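4,5-DOPA dioxygenase extradiol (Escherichia coli, PDB 2PW6) opens the ring of L-DOPA in vitro between carbons 4 and 5 as a zinc-binding extradiol dioxygenase whose physiological substrate is unknown. Local coordinates at residues Arg14-Gly23 / Glu259-Gly271. Sequence-based numbering, arbitrary orientation.
With ZN (zinc ion), chain B.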
loop_
_atom_site.group_PDB
_atom_site.type_symbol
_atom_site.label_atom_id
_atom_site.label_comp_id
_atom_site.label_asym_id
_atom_site.label_seq_id
_atom_site.Cartn_x
_atom_site.Cartn_y
_atom_site.Cartn_z
ATOM N N ARG A 14 -26.449 -20.929 6.183
ATOM C CA ARG A 14 -25.718 -20.707 4.890
ATOM C C ARG A 14 -25.169 -19.275 4.755
ATOM O O ARG A 14 -25.935 -18.298 4.720
ATOM C CB ARG A 14 -26.600 -21.026 3.690
ATOM C CG ARG A 14 -25.964 -20.564 2.405
ATOM C CD ARG A 14 -26.501 -21.290 1.226
ATOM N NE ARG A 14 -25.356 -21.694 0.455
ATOM C CZ ARG A 14 -25.386 -22.501 -0.586
ATOM N NH1 ARG A 14 -26.544 -22.998 -1.022
ATOM N NH2 ARG A 14 -24.229 -22.809 -1.187
HETATM N N MSE A 15 -23.844 -19.163 4.680
HETATM C CA MSE A 15 -23.181 -17.860 4.740
HETATM C C MSE A 15 -23.268 -17.134 3.408
HETATM O O MSE A 15 -23.214 -17.773 2.353
HETATM C CB MSE A 15 -21.724 -18.017 5.150
HETATM C CG MSE A 15 -21.519 -18.448 6.594
HETATM SE SE MSE A 15 -22.124 -17.152 7.910
HETATM C CE MSE A 15 -21.225 -15.528 7.317
ATOM N N PRO A 16 -23.441 -15.797 3.455
ATOM C CA PRO A 16 -23.358 -14.984 2.235
ATOM C C PRO A 16 -21.902 -14.789 1.762
ATOM O O PRO A 16 -20.970 -14.892 2.561
ATOM C CB PRO A 16 -23.958 -13.644 2.671
ATOM C CG PRO A 16 -23.623 -13.560 4.148
ATOM C CD PRO A 16 -23.727 -14.977 4.655
ATOM N N ALA A 17 -21.725 -14.552 0.466
ATOM C CA ALA A 17 -20.462 -14.043 -0.064
ATOM C C ALA A 17 -20.589 -12.547 -0.439
ATOM O O ALA A 17 -21.639 -12.073 -0.885
ATOM C CB ALA A 17 -19.983 -14.881 -1.249
ATOM N N LEU A 18 -19.509 -11.813 -0.226
ATOM C CA LEU A 18 -19.496 -10.373 -0.363
ATOM C C LEU A 18 -18.323 -9.897 -1.191
ATOM O O LEU A 18 -17.174 -10.247 -0.901
ATOM C CB LEU A 18 -19.413 -9.725 1.008
ATOM C CG LEU A 18 -20.710 -9.287 1.684
ATOM C CD1 LEU A 18 -21.691 -10.422 1.873
ATOM C CD2 LEU A 18 -20.330 -8.707 3.024
ATOM N N PHE A 19 -18.632 -9.125 -2.234
ATOM C CA PHE A 19 -17.640 -8.330 -2.980
ATOM C C PHE A 19 -17.795 -6.880 -2.580
ATOM O O PHE A 19 -18.862 -6.321 -2.720
ATOM C CB PHE A 19 -17.820 -8.450 -4.508
ATOM C CG PHE A 19 -16.934 -7.510 -5.280
ATOM C CD1 PHE A 19 -15.579 -7.763 -5.401
ATOM C CD2 PHE A 19 -17.455 -6.315 -5.828
ATOM C CE1 PHE A 19 -14.759 -6.901 -6.079
ATOM C CE2 PHE A 19 -16.639 -5.433 -6.504
ATOM C CZ PHE A 19 -15.303 -5.716 -6.641
ATOM N N LEU A 20 -16.743 -6.265 -2.073
ATOM C CA LEU A 20 -16.824 -4.874 -1.706
ATOM C C LEU A 20 -15.899 -4.049 -2.598
ATOM O O LEU A 20 -14.737 -4.410 -2.794
ATOM C CB LEU A 20 -16.475 -4.639 -0.224
ATOM C CG LEU A 20 -17.300 -5.164 0.967
ATOM C CD1 LEU A 20 -18.786 -5.244 0.656
ATOM C CD2 LEU A 20 -16.801 -6.536 1.405
ATOM N N GLY A 21 -16.438 -2.948 -3.136
ATOM C CA GLY A 21 -15.651 -1.888 -3.732
ATOM C C GLY A 21 -15.004 -1.179 -2.584
ATOM O O GLY A 21 -15.674 -0.772 -1.647
ATOM N N HIS A 22 -13.696 -1.038 -2.603
ATOM C CA HIS A 22 -12.978 -0.430 -1.505
ATOM C C HIS A 22 -12.277 0.867 -1.856
ATOM O O HIS A 22 -12.162 1.197 -3.008
ATOM C CB HIS A 22 -12.016 -1.427 -0.854
ATOM C CG HIS A 22 -10.805 -1.753 -1.673
ATOM N ND1 HIS A 22 -10.375 -3.036 -1.869
ATOM C CD2 HIS A 22 -9.917 -0.968 -2.309
ATOM C CE1 HIS A 22 -9.290 -3.033 -2.602
ATOM N NE2 HIS A 22 -8.989 -1.788 -2.885
ATOM N N GLY A 23 -11.801 1.586 -0.844
ATOM C CA GLY A 23 -10.976 2.783 -1.056
ATOM C C GLY A 23 -10.378 3.367 0.209
ATOM O O GLY A 23 -9.336 2.914 0.729
ATOM N N GLU A 259 -16.733 7.076 -7.335
ATOM C CA GLU A 259 -15.999 8.209 -6.780
ATOM C C GLU A 259 -14.850 8.663 -7.679
ATOM O O GLU A 259 -14.285 7.878 -8.428
ATOM C CB GLU A 259 -15.443 7.871 -5.390
ATOM C CG GLU A 259 -16.485 7.537 -4.376
ATOM C CD GLU A 259 -17.329 8.733 -4.011
ATOM O OE1 GLU A 259 -16.792 9.856 -3.916
ATOM O OE2 GLU A 259 -18.539 8.545 -3.808
HETATM N N MSE A 260 -14.506 9.938 -7.565
HETATM C CA MSE A 260 -13.407 10.554 -8.310
HETATM C C MSE A 260 -13.411 10.259 -9.806
HETATM O O MSE A 260 -12.351 10.092 -10.405
HETATM C CB MSE A 260 -12.075 10.181 -7.678
HETATM C CG MSE A 260 -11.971 10.646 -6.224
HETATM SE SE MSE A 260 -10.367 9.993 -5.322
HETATM C CE MSE A 260 -10.926 8.151 -5.049
ATOM N N GLY A 261 -14.615 10.184 -10.384
ATOM C CA GLY A 261 -14.803 9.964 -11.804
ATOM C C GLY A 261 -14.712 8.521 -12.275
ATOM O O GLY A 261 -15.497 8.102 -13.122
ATOM N N SER A 262 -13.755 7.751 -11.762
ATOM C CA SER A 262 -13.665 6.355 -12.220
ATOM C C SER A 262 -13.457 5.257 -11.160
ATOM O O SER A 262 -13.424 4.098 -11.512
ATOM C CB SER A 262 -12.635 6.209 -13.350
ATOM O OG SER A 262 -11.421 6.740 -12.913
ATOM N N LEU A 263 -13.334 5.597 -9.884
ATOM C CA LEU A 263 -13.273 4.553 -8.859
ATOM C C LEU A 263 -14.656 3.983 -8.548
ATOM O O LEU A 263 -15.408 4.569 -7.773
ATOM C CB LEU A 263 -12.591 5.075 -7.595
ATOM C CG LEU A 263 -12.083 4.055 -6.565
ATOM C CD1 LEU A 263 -11.054 3.026 -7.156
ATOM C CD2 LEU A 263 -11.443 4.815 -5.458
ATOM N N SER A 264 -14.998 2.834 -9.133
ATOM C CA SER A 264 -16.302 2.243 -8.796
ATOM C C SER A 264 -16.376 1.514 -7.433
ATOM O O SER A 264 -15.484 0.739 -7.052
ATOM C CB SER A 264 -16.886 1.387 -9.903
ATOM O OG SER A 264 -18.143 0.889 -9.467
HETATM N N MSE A 265 -17.453 1.814 -6.712
HETATM C CA MSE A 265 -17.606 1.414 -5.317
HETATM C C MSE A 265 -18.707 0.378 -5.210
HETATM O O MSE A 265 -19.166 0.043 -4.115
HETATM C CB MSE A 265 -17.915 2.627 -4.420
HETATM C CG MSE A 265 -16.786 3.618 -4.152
HETATM SE SE MSE A 265 -15.012 2.936 -3.575
HETATM C CE MSE A 265 -14.626 4.125 -2.100
ATOM N N LEU A 266 -19.130 -0.123 -6.362
ATOM C CA LEU A 266 -20.098 -1.183 -6.452
ATOM C C LEU A 266 -19.760 -2.414 -5.587
ATOM O O LEU A 266 -18.821 -3.172 -5.901
ATOM C CB LEU A 266 -20.250 -1.616 -7.903
ATOM C CG LEU A 266 -21.277 -2.716 -8.148
ATOM C CD1 LEU A 266 -22.689 -2.266 -7.744
ATOM C CD2 LEU A 266 -21.257 -3.065 -9.574
ATOM N N SER A 267 -20.551 -2.590 -4.525
ATOM C CA SER A 267 -20.544 -3.778 -3.679
ATOM C C SER A 267 -21.670 -4.774 -4.004
ATOM O O SER A 267 -22.762 -4.385 -4.434
ATOM C CB SER A 267 -20.586 -3.346 -2.238
ATOM O OG SER A 267 -19.489 -2.472 -2.004
ATOM N N VAL A 268 -21.391 -6.068 -3.818
ATOM C CA VAL A 268 -22.317 -7.130 -4.210
ATOM C C VAL A 268 -22.458 -8.167 -3.084
ATOM O O VAL A 268 -21.463 -8.642 -2.538
ATOM C CB VAL A 268 -21.889 -7.798 -5.550
ATOM C CG1 VAL A 268 -22.821 -8.978 -5.937
ATOM C CG2 VAL A 268 -21.807 -6.753 -6.673
ATOM N N GLN A 269 -23.699 -8.482 -2.715
ATOM C CA GLN A 269 -23.962 -9.521 -1.714
ATOM C C GLN A 269 -24.611 -10.724 -2.394
ATOM O O GLN A 269 -25.577 -10.587 -3.138
ATOM C CB GLN A 269 -24.814 -9.004 -0.541
ATOM C CG GLN A 269 -24.988 -10.055 0.573
ATOM C CD GLN A 269 -25.803 -9.583 1.783
ATOM O OE1 GLN A 269 -25.590 -8.482 2.324
ATOM N NE2 GLN A 269 -26.721 -10.441 2.233
ATOM N N ILE A 270 -24.025 -11.897 -2.199
ATOM C CA ILE A 270 -24.595 -13.132 -2.723
ATOM C C ILE A 270 -25.243 -13.842 -1.543
ATOM O O ILE A 270 -24.579 -14.141 -0.551
ATOM C CB ILE A 270 -23.518 -14.034 -3.378
ATOM C CG1 ILE A 270 -22.933 -13.361 -4.639
ATOM C CG2 ILE A 270 -24.054 -15.448 -3.610
ATOM C CD1 ILE A 270 -23.597 -13.682 -5.950
ATOM N N GLY A 271 -26.544 -14.087 -1.655
ATOM C CA GLY A 271 -27.311 -14.763 -0.606
ATOM C C GLY A 271 -27.428 -13.958 0.671
ATOM O O GLY A 271 -27.471 -14.543 1.763
HETATM ZN ZN ZN B . -7.201 -1.270 -4.400
#
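Phe19 and Val268 form a hydrogen-bonded antiparallel pair, Phe19 N giving to Val268 O at 2.9 Å and Val268 N to Phe19 O at 2.8 Å. Two residues toward the start of strand 17-21, Ala17 pairs with Ile270 less evenly: Ile270 N meets Ala17 O at 2.7 Å and almost straight (175°), whereas the return bond from Ala17 N bends to 141°. Phe19 has CG anti to its own N (chi1 173°), a turn that brings the ring edge to Leu266 O, with CE2 3.2 Å from that oxygen, which lies near the ring plane. This is the tight face, where helix 236-243 covers Phe19 and Ile270 through Val241. Strand 17-21 is an interior strand of the mixed sheet of the LigB-type catalytic domain, between the parallel strand 167-173 and the antiparallel C-terminal strand 268-270. On the other face the packing is sparser: Leu18 CD1 lies alongside the extended Gln269 chain, 3.6 Å from its CG, and Gln269 is partly exposed. Beyond the paired strands, Ser267 OG takes over from the backbone, accepting the N-H of Gly21 at 3.3 Å while donating weakly to Met265 O. Replacing Ser267 by alanine is likely to leave Gly21 N without this acceptor and Met265 O without its weak donor. Nearby, the bent selenomethionine Met265 brings SE to 3.4 Å from His22 O. The CB of His22 points away from 259-271, and its imidazole binds zinc through NE2, with His57, His234 and Asp86 of the second subunit completing the site, and Ser172 OG hydrogen-bonding its ND1.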